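Local structure of apolipophorin-3b (Locusta migratoria, 1AEP) at residues Ala71-Ala76 / Glu125-Val130; His110-Ile115 / Gln135-Lys140; Thr42-Ala47 / Gln149-Ser154. The protein helps load diacylglycerol into lipophorin for flight by covering the growing hydrophobic surface of the particle, and exists as a soluble monomer in equilibrium with a lipoprotein-bound form. All coordinates share one frame; numbering follows the deposited sequence.

Contact 1 (Ala71-Ala76 / Glu125-Val130); sequences AEQLNA and EAWAPV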
ATOM      1  N   ALA A  71     -10.838   4.869 -17.279  1.00  4.64           N
ATOM      2  CA  ALA A  71     -10.819   3.422 -17.232  1.00 25.99           C
ATOM      3  C   ALA A  71      -9.439   2.905 -17.540  1.00 11.60           C
ATOM      4  O   ALA A  71      -8.925   2.000 -16.891  1.00 43.01           O
ATOM      5  CB  ALA A  71     -11.783   2.846 -18.271  1.00  7.98           C
ATOM      6  N   GLU A  72      -8.835   3.514 -18.546  1.00 19.29           N
ATOM      7  CA  GLU A  72      -7.494   3.154 -18.913  1.00  8.85           C
ATOM      8  C   GLU A  72      -6.566   3.402 -17.734  1.00 13.27           C
ATOM      9  O   GLU A  72      -5.892   2.503 -17.191  1.00100.00           O
ATOM     10  CB  GLU A  72      -7.038   4.119 -20.092  1.00 30.24           C
ATOM     11  CG  GLU A  72      -6.888   3.553 -21.550  1.00100.00           C
ATOM     12  CD  GLU A  72      -7.464   4.405 -22.687  1.00100.00           C
ATOM     13  OE1 GLU A  72      -6.838   5.564 -22.811  1.00100.00           O
ATOM     14  OE2 GLU A  72      -8.417   4.059 -23.383  1.00100.00           O
ATOM     15  N   GLN A  73      -6.564   4.641 -17.309  1.00 29.63           N
ATOM     16  CA  GLN A  73      -5.742   5.099 -16.242  1.00  8.01           C
ATOM     17  C   GLN A  73      -6.011   4.417 -14.922  1.00 21.90           C
ATOM     18  O   GLN A  73      -5.107   4.324 -14.105  1.00 30.51           O
ATOM     19  CB  GLN A  73      -6.042   6.571 -16.106  1.00 18.61           C
ATOM     20  CG  GLN A  73      -5.367   7.329 -17.268  1.00 37.42           C
ATOM     21  CD  GLN A  73      -5.175   8.804 -16.976  1.00 70.94           C
ATOM     22  OE1 GLN A  73      -4.058   9.231 -16.591  1.00100.00           O
ATOM     23  NE2 GLN A  73      -6.256   9.571 -17.199  1.00100.00           N
ATOM     24  N   LEU A  74      -7.258   3.994 -14.711  1.00 12.17           N
ATOM     25  CA  LEU A  74      -7.653   3.322 -13.484  1.00 21.05           C
ATOM     26  C   LEU A  74      -7.022   1.942 -13.429  1.00 44.49           C
ATOM     27  O   LEU A  74      -6.406   1.528 -12.440  1.00 27.36           O
ATOM     28  CB  LEU A  74      -9.174   3.251 -13.345  1.00 14.78           C
ATOM     29  CG  LEU A  74      -9.545   2.556 -12.048  1.00 29.49           C
ATOM     30  CD1 LEU A  74      -8.766   3.223 -10.947  1.00 10.68           C
ATOM     31  CD2 LEU A  74     -11.015   2.711 -11.799  1.00 23.82           C
ATOM     32  N   ASN A  75      -7.161   1.244 -14.551  1.00 40.66           N
ATOM     33  CA  ASN A  75      -6.603  -0.071 -14.740  1.00 40.15           C
ATOM     34  C   ASN A  75      -5.093   0.004 -14.579  1.00 17.48           C
ATOM     35  O   ASN A  75      -4.473  -0.824 -13.925  1.00 60.92           O
ATOM     36  CB  ASN A  75      -6.996  -0.569 -16.133  1.00 23.32           C
ATOM     37  CG  ASN A  75      -7.029  -2.065 -16.250  1.00 28.84           C
ATOM     38  OD1 ASN A  75      -5.982  -2.698 -16.421  1.00 57.09           O
ATOM     39  ND2 ASN A  75      -8.248  -2.640 -16.153  1.00 61.04           N
ATOM     40  N   ALA A  76      -4.511   1.041 -15.163  1.00 25.98           N
ATOM     41  CA  ALA A  76      -3.079   1.261 -15.053  1.00 10.40           C
ATOM     42  C   ALA A  76      -2.636   1.350 -13.610  1.00 22.14           C
ATOM     43  O   ALA A  76      -1.716   0.662 -13.177  1.00 46.46           O
ATOM     44  CB  ALA A  76      -2.736   2.588 -15.707  1.00 28.87           C
ATOM     45  N   GLU A 125     -14.228  17.048 -13.976  1.00100.00           N
ATOM     46  CA  GLU A 125     -14.612  16.092 -12.925  1.00 11.37           C
ATOM     47  C   GLU A 125     -14.711  14.651 -13.441  1.00 36.80           C
ATOM     48  O   GLU A 125     -15.549  13.844 -13.065  1.00 22.64           O
ATOM     49  CB  GLU A 125     -15.814  16.578 -12.092  1.00100.00           C
ATOM     50  CG  GLU A 125     -15.410  17.470 -10.890  1.00 46.70           C
ATOM     51  CD  GLU A 125     -16.569  18.185 -10.268  1.00100.00           C
ATOM     52  OE1 GLU A 125     -17.120  19.151 -10.808  1.00 69.59           O
ATOM     53  OE2 GLU A 125     -16.947  17.691  -9.107  1.00100.00           O
ATOM     54  N   ALA A 126     -13.792  14.359 -14.356  1.00 22.29           N
ATOM     55  CA  ALA A 126     -13.743  13.080 -15.020  1.00 44.55           C
ATOM     56  C   ALA A 126     -13.658  11.858 -14.125  1.00 36.49           C
ATOM     57  O   ALA A 126     -14.101  10.766 -14.502  1.00 33.20           O
ATOM     58  CB  ALA A 126     -12.538  13.072 -15.922  1.00 17.15           C
ATOM     59  N   TRP A 127     -13.032  12.032 -12.983  1.00 19.34           N
ATOM     60  CA  TRP A 127     -12.832  10.931 -12.075  1.00 22.19           C
ATOM     61  C   TRP A 127     -13.986  10.694 -11.146  1.00 24.79           C
ATOM     62  O   TRP A 127     -14.018   9.718 -10.410  1.00 32.42           O
ATOM     63  CB  TRP A 127     -11.575  11.201 -11.247  1.00 19.84           C
ATOM     64  CG  TRP A 127     -10.365  11.069 -12.091  1.00 41.44           C
ATOM     65  CD1 TRP A 127      -9.833  11.997 -12.931  1.00 33.22           C
ATOM     66  CD2 TRP A 127      -9.578   9.889 -12.173  1.00 12.50           C
ATOM     67  NE1 TRP A 127      -8.760  11.458 -13.577  1.00 21.47           N
ATOM     68  CE2 TRP A 127      -8.602  10.147 -13.138  1.00 20.34           C
ATOM     69  CE3 TRP A 127      -9.675   8.620 -11.562  1.00 41.77           C
ATOM     70  CZ2 TRP A 127      -7.685   9.152 -13.477  1.00 21.51           C
ATOM     71  CZ3 TRP A 127      -8.767   7.654 -11.892  1.00 25.82           C
ATOM     72  CH2 TRP A 127      -7.783   7.930 -12.850  1.00  6.27           C
ATOM     73  N   ALA A 128     -14.898  11.630 -11.128  1.00 19.08           N
ATOM     74  CA  ALA A 128     -16.039  11.523 -10.251  1.00  4.07           C
ATOM     75  C   ALA A 128     -16.717  10.162 -10.256  1.00 28.18           C
ATOM     76  O   ALA A 128     -17.180   9.640  -9.242  1.00 24.45           O
ATOM     77  CB  ALA A 128     -17.055  12.514 -10.727  1.00 11.71           C
ATOM     78  N   PRO A 129     -16.853   9.624 -11.416  1.00 42.31           N
ATOM     79  CA  PRO A 129     -17.577   8.388 -11.528  1.00 20.82           C
ATOM     80  C   PRO A 129     -16.998   7.166 -10.824  1.00 45.07           C
ATOM     81  O   PRO A 129     -17.719   6.173 -10.638  1.00 27.61           O
ATOM     82  CB  PRO A 129     -17.818   8.195 -13.005  1.00 16.80           C
ATOM     83  CG  PRO A 129     -17.610   9.582 -13.632  1.00 23.09           C
ATOM     84  CD  PRO A 129     -16.685  10.329 -12.713  1.00 24.69           C
ATOM     85  N   VAL A 130     -15.725   7.232 -10.444  1.00 24.55           N
ATOM     86  CA  VAL A 130     -15.092   6.086  -9.805  1.00 14.02           C
ATOM     87  C   VAL A 130     -14.565   6.414  -8.435  1.00 14.72           C
ATOM     88  O   VAL A 130     -13.817   5.629  -7.852  1.00 28.00           O
ATOM     89  CB  VAL A 130     -13.956   5.539 -10.629  1.00 33.10           C
ATOM     90  CG1 VAL A 130     -14.481   5.098 -11.966  1.00 21.46           C
ATOM     91  CG2 VAL A 130     -12.890   6.597 -10.834  1.00 31.62           C
TER
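Gln73, on helix 69-83, meets the indole of Trp127 with the aliphatic base of its side chain: its CB lies 3.9 Å from Trp127 CH2, at the far end of the six-membered ring, and approaches obliquely. CG is anti to the carbonyl carbon (chi1 -75°), with the chain extended beyond CG, which brings Gln73 NE2 to 4.0 Å from Trp127 CZ2. The two side chains cross at about a right angle, and the amide plane is turned 62° from the indole plane, which rules out a parallel stack. NE2 turns back to the helix, where it makes a weak hydrogen bond to Ser69 O. Glutamine suits this half-exposed position because its CB can pack against the ring while its amide stays polar.

The setting is one end of a five-helix bundle of amphipathic helices. Here the connection between helix 94-121 and helix 131-154 folds over helix 69-83, passing through a type I turn closed by Ala128 N to Glu125 O at 3.0 Å.

Leu74 follows, buried and aimed at this connection. Its CD2 reaches Val130 CG1 at 4.2 Å, an apolar contact between methyl groups, made with the residue at the N-cap position of helix 131-154. Leu74 also packs against Leu59 and Ala63 of helix 36-63. Val70, one turn earlier, touches both Trp127 and Val130, while Thr119 meets the indole from helix 94-121.

Contact 2 (His110-Ile115 / Gln135-Lys140); sequences HQWQDI and QEAAEK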
ATOM      1  N   HIS A 110       3.290   6.779  -2.779  1.00 12.59           N
ATOM      2  CA  HIS A 110       3.551   7.700  -3.874  1.00  2.63           C
ATOM      3  C   HIS A 110       2.568   7.548  -4.997  1.00 14.30           C
ATOM      4  O   HIS A 110       2.112   8.533  -5.556  1.00 44.48           O
ATOM      5  CB  HIS A 110       4.971   7.681  -4.367  1.00 16.77           C
ATOM      6  CG  HIS A 110       5.851   8.205  -3.307  1.00  6.61           C
ATOM      7  ND1 HIS A 110       7.181   7.825  -3.255  1.00 47.00           N
ATOM      8  CD2 HIS A 110       5.591   9.055  -2.281  1.00 40.52           C
ATOM      9  CE1 HIS A 110       7.687   8.447  -2.199  1.00 15.82           C
ATOM     10  NE2 HIS A 110       6.779   9.199  -1.598  1.00 29.53           N
ATOM     11  N   GLN A 111       2.239   6.299  -5.288  1.00 16.86           N
ATOM     12  CA  GLN A 111       1.286   5.960  -6.310  1.00 31.66           C
ATOM     13  C   GLN A 111      -0.126   6.432  -5.952  1.00  6.29           C
ATOM     14  O   GLN A 111      -0.925   6.762  -6.829  1.00 55.49           O
ATOM     15  CB  GLN A 111       1.354   4.477  -6.502  1.00  9.24           C
ATOM     16  CG  GLN A 111       2.145   4.137  -7.752  1.00 66.13           C
ATOM     17  CD  GLN A 111       2.896   2.837  -7.597  1.00100.00           C
ATOM     18  OE1 GLN A 111       4.132   2.779  -7.601  1.00100.00           O
ATOM     19  NE2 GLN A 111       2.118   1.773  -7.419  1.00 80.44           N
ATOM     20  N   TRP A 112      -0.418   6.461  -4.649  1.00 19.10           N
ATOM     21  CA  TRP A 112      -1.684   6.931  -4.153  1.00 25.07           C
ATOM     22  C   TRP A 112      -1.757   8.433  -4.295  1.00  5.36           C
ATOM     23  O   TRP A 112      -2.783   8.972  -4.693  1.00 36.91           O
ATOM     24  CB  TRP A 112      -1.946   6.505  -2.720  1.00 12.52           C
ATOM     25  CG  TRP A 112      -2.770   5.272  -2.786  1.00 10.99           C
ATOM     26  CD1 TRP A 112      -2.353   4.021  -2.501  1.00  1.00           C
ATOM     27  CD2 TRP A 112      -4.135   5.172  -3.227  1.00 20.05           C
ATOM     28  NE1 TRP A 112      -3.365   3.136  -2.740  1.00 23.50           N
ATOM     29  CE2 TRP A 112      -4.487   3.805  -3.151  1.00  8.29           C
ATOM     30  CE3 TRP A 112      -5.126   6.094  -3.623  1.00 13.50           C
ATOM     31  CZ2 TRP A 112      -5.769   3.318  -3.501  1.00 18.04           C
ATOM     32  CZ3 TRP A 112      -6.365   5.623  -3.996  1.00  8.53           C
ATOM     33  CH2 TRP A 112      -6.696   4.252  -3.940  1.00 13.75           C
ATOM     34  N   GLN A 113      -0.649   9.097  -4.002  1.00  9.81           N
ATOM     35  CA  GLN A 113      -0.607  10.531  -4.140  1.00 10.81           C
ATOM     36  C   GLN A 113      -0.813  10.929  -5.596  1.00 17.11           C
ATOM     37  O   GLN A 113      -1.620  11.793  -5.898  1.00 23.73           O
ATOM     38  CB  GLN A 113       0.702  11.086  -3.615  1.00 14.04           C
ATOM     39  CG  GLN A 113       0.894  10.738  -2.133  1.00 18.97           C
ATOM     40  CD  GLN A 113       2.041  11.477  -1.460  1.00  9.23           C
ATOM     41  OE1 GLN A 113       1.881  12.026  -0.346  1.00 56.90           O
ATOM     42  NE2 GLN A 113       3.209  11.477  -2.121  1.00 34.50           N
ATOM     43  N   ASP A 114      -0.090  10.270  -6.506  1.00 13.55           N
ATOM     44  CA  ASP A 114      -0.198  10.509  -7.950  1.00 18.78           C
ATOM     45  C   ASP A 114      -1.650  10.504  -8.418  1.00  9.03           C
ATOM     46  O   ASP A 114      -2.152  11.477  -8.960  1.00 50.09           O
ATOM     47  CB  ASP A 114       0.378   9.320  -8.694  1.00 41.90           C
ATOM     48  CG  ASP A 114       1.643   9.655  -9.378  1.00 54.90           C
ATOM     49  OD1 ASP A 114       2.489  10.366  -8.880  1.00100.00           O
ATOM     50  OD2 ASP A 114       1.737   9.085 -10.572  1.00 93.76           O
ATOM     51  N   ILE A 115      -2.320   9.353  -8.256  1.00 27.38           N
ATOM     52  CA  ILE A 115      -3.706   9.226  -8.634  1.00  5.45           C
ATOM     53  C   ILE A 115      -4.617  10.238  -7.959  1.00 47.01           C
ATOM     54  O   ILE A 115      -5.601  10.675  -8.535  1.00 29.54           O
ATOM     55  CB  ILE A 115      -4.211   7.859  -8.325  1.00 27.19           C
ATOM     56  CG1 ILE A 115      -5.172   7.484  -9.429  1.00 14.88           C
ATOM     57  CG2 ILE A 115      -4.917   7.890  -6.989  1.00 25.23           C
ATOM     58  CD1 ILE A 115      -4.440   6.740 -10.532  1.00 77.83           C
ATOM     59  N   GLN A 135     -11.925   5.608  -3.144  1.00 19.39           N
ATOM     60  CA  GLN A 135     -11.978   5.880  -1.714  1.00  8.54           C
ATOM     61  C   GLN A 135     -11.942   4.617  -0.884  1.00 11.70           C
ATOM     62  O   GLN A 135     -11.203   4.509   0.092  1.00 27.28           O
ATOM     63  CB  GLN A 135     -13.203   6.706  -1.297  1.00 15.38           C
ATOM     64  CG  GLN A 135     -13.305   6.987   0.200  1.00 41.95           C
ATOM     65  CD  GLN A 135     -13.287   8.448   0.592  1.00 50.48           C
ATOM     66  OE1 GLN A 135     -13.655   8.811   1.732  1.00100.00           O
ATOM     67  NE2 GLN A 135     -12.852   9.290  -0.343  1.00 54.84           N
ATOM     68  N   GLU A 136     -12.757   3.655  -1.256  1.00 10.54           N
ATOM     69  CA  GLU A 136     -12.742   2.463  -0.485  1.00  6.62           C
ATOM     70  C   GLU A 136     -11.356   1.818  -0.528  1.00 17.34           C
ATOM     71  O   GLU A 136     -10.773   1.426   0.490  1.00 31.71           O
ATOM     72  CB  GLU A 136     -13.994   1.604  -0.730  1.00 23.67           C
ATOM     73  CG  GLU A 136     -13.909   0.424  -1.706  1.00100.00           C
ATOM     74  CD  GLU A 136     -15.267  -0.186  -1.977  1.00100.00           C
ATOM     75  OE1 GLU A 136     -16.223   0.469  -2.384  1.00100.00           O
ATOM     76  OE2 GLU A 136     -15.311  -1.480  -1.742  1.00100.00           O
ATOM     77  N   ALA A 137     -10.810   1.773  -1.719  1.00 15.38           N
ATOM     78  CA  ALA A 137      -9.490   1.207  -1.906  1.00  3.54           C
ATOM     79  C   ALA A 137      -8.424   1.900  -1.056  1.00 14.27           C
ATOM     80  O   ALA A 137      -7.488   1.271  -0.558  1.00 26.09           O
ATOM     81  CB  ALA A 137      -9.117   1.257  -3.374  1.00  7.85           C
ATOM     82  N   ALA A 138      -8.565   3.217  -0.910  1.00 16.12           N
ATOM     83  CA  ALA A 138      -7.622   3.971  -0.127  1.00  9.13           C
ATOM     84  C   ALA A 138      -7.716   3.576   1.324  1.00 10.86           C
ATOM     85  O   ALA A 138      -6.717   3.524   2.010  1.00 23.82           O
ATOM     86  CB  ALA A 138      -7.708   5.465  -0.318  1.00 15.33           C
ATOM     87  N   GLU A 139      -8.940   3.268   1.753  1.00 24.75           N
ATOM     88  CA  GLU A 139      -9.180   2.888   3.118  1.00 16.90           C
ATOM     89  C   GLU A 139      -8.586   1.537   3.429  1.00 29.45           C
ATOM     90  O   GLU A 139      -7.982   1.324   4.481  1.00 22.68           O
ATOM     91  CB  GLU A 139     -10.666   2.922   3.426  1.00 26.54           C
ATOM     92  CG  GLU A 139     -11.033   4.270   4.075  1.00100.00           C
ATOM     93  CD  GLU A 139     -12.472   4.625   3.881  1.00 67.38           C
ATOM     94  OE1 GLU A 139     -13.328   3.782   3.708  1.00100.00           O
ATOM     95  OE2 GLU A 139     -12.701   5.915   3.910  1.00 81.76           O
ATOM     96  N   LYS A 140      -8.770   0.622   2.474  1.00 18.05           N
ATOM     97  CA  LYS A 140      -8.249  -0.733   2.577  1.00  7.46           C
ATOM     98  C   LYS A 140      -6.735  -0.733   2.635  1.00  9.08           C
ATOM     99  O   LYS A 140      -6.143  -1.578   3.289  1.00 41.92           O
ATOM    100  CB  LYS A 140      -8.628  -1.587   1.402  1.00 35.13           C
ATOM    101  CG  LYS A 140     -10.036  -2.113   1.490  1.00 21.37           C
ATOM    102  CD  LYS A 140     -10.076  -3.552   1.036  1.00 93.57           C
ATOM    103  CE  LYS A 140     -11.414  -3.935   0.431  1.00100.00           C
ATOM    104  NZ  LYS A 140     -11.533  -5.381   0.181  1.00100.00           N
TER
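Trp112 and Ala138 mark the closest approach of the two helical backbones, with their CA atoms 7.8 Å apart; the segments run in broadly opposite directions. Small alanines on helix 131-154, Ala137 and Ala138, make room at this spacing for the indole. Backbone atoms there become part of the surface the indole touches.

The six-membered ring does the touching. Trp112 CH2 lies 3.7 Å from Ala138 N, and CZ2 is 3.9 Å from Ala137 C, so the benzo end of the indole lies against the peptide unit between the alanines, obliquely at Ala137 C. The methyl of Ala138 sits over one face of that ring in a CH-pi contact, CB 4.0 Å from the centroid and 17° off the ring normal. Ala137 CB adds an apolar contact to Trp112 CH2 at 3.9 Å.

A large indole is set here against two alanines, in the interior of a five-helix bundle where apolar helix faces turn inward and polar ones outward. Trp112 also meets Phe77 of helix 69-83 edge to face and packs on Val11 and Leu14 of helix 7-25, so one indole joins four helices. With an alanine in place of Trp112, the methyls of Ala137 and Ala138 would probably face a gap and Phe77 would lose its ring partner.

Ala137 has a second neighbourhood, touching Val55 and Leu59 of helix 36-63.

Contact 3 (Thr42-Ala47 / Gln149-Ser154); sequences TEQANA and QNSIQS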
ATOM      1  N   THR A  42       8.664 -11.210   7.000  1.00 15.80           N
ATOM      2  CA  THR A  42       8.222 -11.881   5.816  1.00 29.14           C
ATOM      3  C   THR A  42       6.748 -12.072   5.824  1.00 25.44           C
ATOM      4  O   THR A  42       6.068 -11.896   4.820  1.00 38.62           O
ATOM      5  CB  THR A  42       8.911 -13.165   5.636  1.00  1.00           C
ATOM      6  OG1 THR A  42      10.256 -12.844   5.388  1.00 34.24           O
ATOM      7  CG2 THR A  42       8.332 -13.698   4.334  1.00 27.64           C
ATOM      8  N   GLU A  43       6.294 -12.404   7.010  1.00  9.16           N
ATOM      9  CA  GLU A  43       4.891 -12.627   7.243  1.00  1.51           C
ATOM     10  C   GLU A  43       4.090 -11.385   6.984  1.00 18.42           C
ATOM     11  O   GLU A  43       3.153 -11.362   6.189  1.00 40.16           O
ATOM     12  CB  GLU A  43       4.730 -13.023   8.707  1.00 17.23           C
ATOM     13  CG  GLU A  43       3.310 -13.464   9.039  1.00100.00           C
ATOM     14  CD  GLU A  43       3.241 -14.216  10.336  1.00100.00           C
ATOM     15  OE1 GLU A  43       3.067 -13.689  11.414  1.00100.00           O
ATOM     16  OE2 GLU A  43       3.405 -15.534  10.187  1.00100.00           O
ATOM     17  N   GLN A  44       4.470 -10.340   7.680  1.00 32.94           N
ATOM     18  CA  GLN A  44       3.804  -9.074   7.535  1.00 18.15           C
ATOM     19  C   GLN A  44       3.793  -8.598   6.094  1.00 23.98           C
ATOM     20  O   GLN A  44       2.773  -8.141   5.568  1.00 19.27           O
ATOM     21  CB  GLN A  44       4.542  -8.109   8.459  1.00 20.79           C
ATOM     22  CG  GLN A  44       4.255  -8.538   9.891  1.00 16.64           C
ATOM     23  CD  GLN A  44       2.767  -8.776  10.037  1.00 15.94           C
ATOM     24  OE1 GLN A  44       1.950  -7.884   9.771  1.00 51.35           O
ATOM     25  NE2 GLN A  44       2.399  -9.990  10.435  1.00 75.28           N
ATOM     26  N   ALA A  45       4.944  -8.696   5.468  1.00  7.56           N
ATOM     27  CA  ALA A  45       5.027  -8.294   4.098  1.00 12.40           C
ATOM     28  C   ALA A  45       4.016  -9.064   3.267  1.00  7.54           C
ATOM     29  O   ALA A  45       3.367  -8.541   2.369  1.00 34.31           O
ATOM     30  CB  ALA A  45       6.420  -8.618   3.665  1.00  5.96           C
ATOM     31  N   ASN A  46       3.869 -10.332   3.587  1.00 23.73           N
ATOM     32  CA  ASN A  46       2.955 -11.119   2.829  1.00  3.89           C
ATOM     33  C   ASN A  46       1.524 -10.746   3.077  1.00 12.77           C
ATOM     34  O   ASN A  46       0.694 -10.792   2.185  1.00 20.75           O
ATOM     35  CB  ASN A  46       3.217 -12.603   2.964  1.00 25.64           C
ATOM     36  CG  ASN A  46       4.233 -13.137   1.972  1.00 24.38           C
ATOM     37  OD1 ASN A  46       4.252 -12.751   0.769  1.00 54.04           O
ATOM     38  ND2 ASN A  46       5.078 -14.038   2.453  1.00 25.16           N
ATOM     39  N   ALA A  47       1.237 -10.375   4.312  1.00  7.96           N
ATOM     40  CA  ALA A  47      -0.120  -9.985   4.642  1.00 10.07           C
ATOM     41  C   ALA A  47      -0.534  -8.726   3.882  1.00  7.25           C
ATOM     42  O   ALA A  47      -1.648  -8.613   3.368  1.00 29.57           O
ATOM     43  CB  ALA A  47      -0.142  -9.766   6.127  1.00  7.62           C
ATOM     44  N   GLN A 149       1.668  -2.117  11.137  1.00 25.29           N
ATOM     45  CA  GLN A 149       2.268  -1.421  12.223  1.00 11.17           C
ATOM     46  C   GLN A 149       1.916  -2.017  13.577  1.00 13.17           C
ATOM     47  O   GLN A 149       2.784  -2.228  14.411  1.00 20.85           O
ATOM     48  CB  GLN A 149       1.761  -0.025  12.134  1.00 14.02           C
ATOM     49  CG  GLN A 149       2.205   0.746  13.328  1.00 20.37           C
ATOM     50  CD  GLN A 149       2.030   2.207  13.078  1.00 47.82           C
ATOM     51  OE1 GLN A 149       1.373   2.609  12.095  1.00 66.75           O
ATOM     52  NE2 GLN A 149       2.649   2.975  13.960  1.00 35.16           N
ATOM     53  N   ASN A 150       0.624  -2.296  13.789  1.00 27.33           N
ATOM     54  CA  ASN A 150       0.205  -2.902  15.039  1.00 15.01           C
ATOM     55  C   ASN A 150       1.036  -4.138  15.353  1.00 17.42           C
ATOM     56  O   ASN A 150       1.428  -4.392  16.488  1.00 40.38           O
ATOM     57  CB  ASN A 150      -1.272  -3.304  14.951  1.00 13.82           C
ATOM     58  CG  ASN A 150      -2.195  -2.109  15.092  1.00  8.09           C
ATOM     59  OD1 ASN A 150      -1.750  -0.984  15.387  1.00 18.51           O
ATOM     60  ND2 ASN A 150      -3.464  -2.344  14.871  1.00 10.15           N
ATOM     61  N   SER A 151       1.349  -4.905  14.304  1.00 16.52           N
ATOM     62  CA  SER A 151       2.158  -6.107  14.448  1.00 17.97           C
ATOM     63  C   SER A 151       3.621  -5.843  14.874  1.00 20.36           C
ATOM     64  O   SER A 151       4.122  -6.425  15.832  1.00 58.41           O
ATOM     65  CB  SER A 151       2.055  -6.982  13.188  1.00  8.38           C
ATOM     66  OG  SER A 151       0.680  -7.087  12.815  1.00 35.61           O
ATOM     67  N   ILE A 152       4.301  -4.963  14.138  1.00 33.97           N
ATOM     68  CA  ILE A 152       5.674  -4.633  14.441  1.00 17.80           C
ATOM     69  C   ILE A 152       5.797  -4.078  15.826  1.00 14.53           C
ATOM     70  O   ILE A 152       6.854  -4.103  16.446  1.00 74.67           O
ATOM     71  CB  ILE A 152       6.244  -3.710  13.388  1.00 45.27           C
ATOM     72  CG1 ILE A 152       6.425  -4.580  12.182  1.00 19.25           C
ATOM     73  CG2 ILE A 152       7.570  -3.051  13.731  1.00 26.98           C
ATOM     74  CD1 ILE A 152       5.974  -3.824  10.943  1.00100.00           C
ATOM     75  N   GLN A 153       4.663  -3.605  16.302  1.00 19.25           N
ATOM     76  CA  GLN A 153       4.551  -3.004  17.611  1.00 30.34           C
ATOM     77  C   GLN A 153       4.315  -4.015  18.705  1.00 49.96           C
ATOM     78  O   GLN A 153       4.925  -3.948  19.759  1.00 89.40           O
ATOM     79  CB  GLN A 153       3.303  -2.129  17.612  1.00 48.58           C
ATOM     80  CG  GLN A 153       3.351  -0.637  17.896  1.00100.00           C
ATOM     81  CD  GLN A 153       1.940  -0.161  18.214  1.00100.00           C
ATOM     82  OE1 GLN A 153       1.441   0.757  17.589  1.00 92.72           O
ATOM     83  NE2 GLN A 153       1.332  -0.760  19.252  1.00 28.01           N
ATOM     84  N   SER A 154       3.391  -4.932  18.453  1.00 34.00           N
ATOM     85  CA  SER A 154       3.064  -5.933  19.445  1.00 50.39           C
ATOM     86  C   SER A 154       4.127  -6.987  19.643  1.00 26.71           C
ATOM     87  O   SER A 154       4.162  -7.644  20.681  1.00 70.28           O
ATOM     88  CB  SER A 154       1.731  -6.595  19.310  1.00 40.46           C
ATOM     89  OG  SER A 154       1.089  -6.505  20.589  1.00 76.61           O
TER
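Gln44 and Ser151 carry this contact alone, joining helix 36-63 to helix 131-154 near the surface of the five-helix bundle. The amide of Gln44 is laid against the serine side chain: OE1 comes within 3.5 Å of Ser151 CB and 3.4 Å of Ser151 OG, while CD is 3.7 Å from the same CB. The oxygen approach is a polar neighbourhood; with no hydrogen bond between the two side chains, the touch is consistent with van der Waals packing. NE2 stands a little farther off, 4.1 Å from Ser151 CB.

Both residue types fit a partly exposed seam between amphipathic helices. Serine is small enough to let the backbones approach, with the CA atoms of Gln44 and Ser151 7.7 Å apart, and glutamine is long enough to reach the serine even with its chain bent, while keeping a polar head that tolerates water.

The shape of Gln44 sets the approach. CG lies anti to the carbonyl carbon, and the chain then bends at CG (chi2 -47°) instead of running straight on, so that the amide turns across the line to helix 131-154 and lies alongside Ser151 CB and OG.

Farther out, the neighbouring residues pack into the protein. Ile152, next to the serine, turns inward against Leu25 of helix 7-25 and Thr28 in the loop that follows. On the other helix, Ala45, buried beside Gln44, packs on Leu101 of helix 94-121 and on Ala89.

The serine hydroxyl is held within its own helix: OG, anti to the carbonyl carbon with chi1 -46°, makes a hydrogen bond to Asn147 O one turn earlier.

The three contacts are spread along the long axis of the bundle. Contacts 1 and 3 lie on opposite sides of the chain's centre, with centres 32 Å apart; contact 2, 13 Å from contact 1 and 20 Å from contact 3, is the most central. Contacts 1 and 2 touch where Trp127 CH2 meets Ile115 CD1 at 4.2 Å, and their segments alternate along the chain. Contacts 2 and 3 share helix 131-154, and contact 3 closes a loop that encloses both others. The last helix and the connection before it thus meet three earlier helices, two buried interfaces and one at the surface, which would probably have to separate if the bundle opens on lipid.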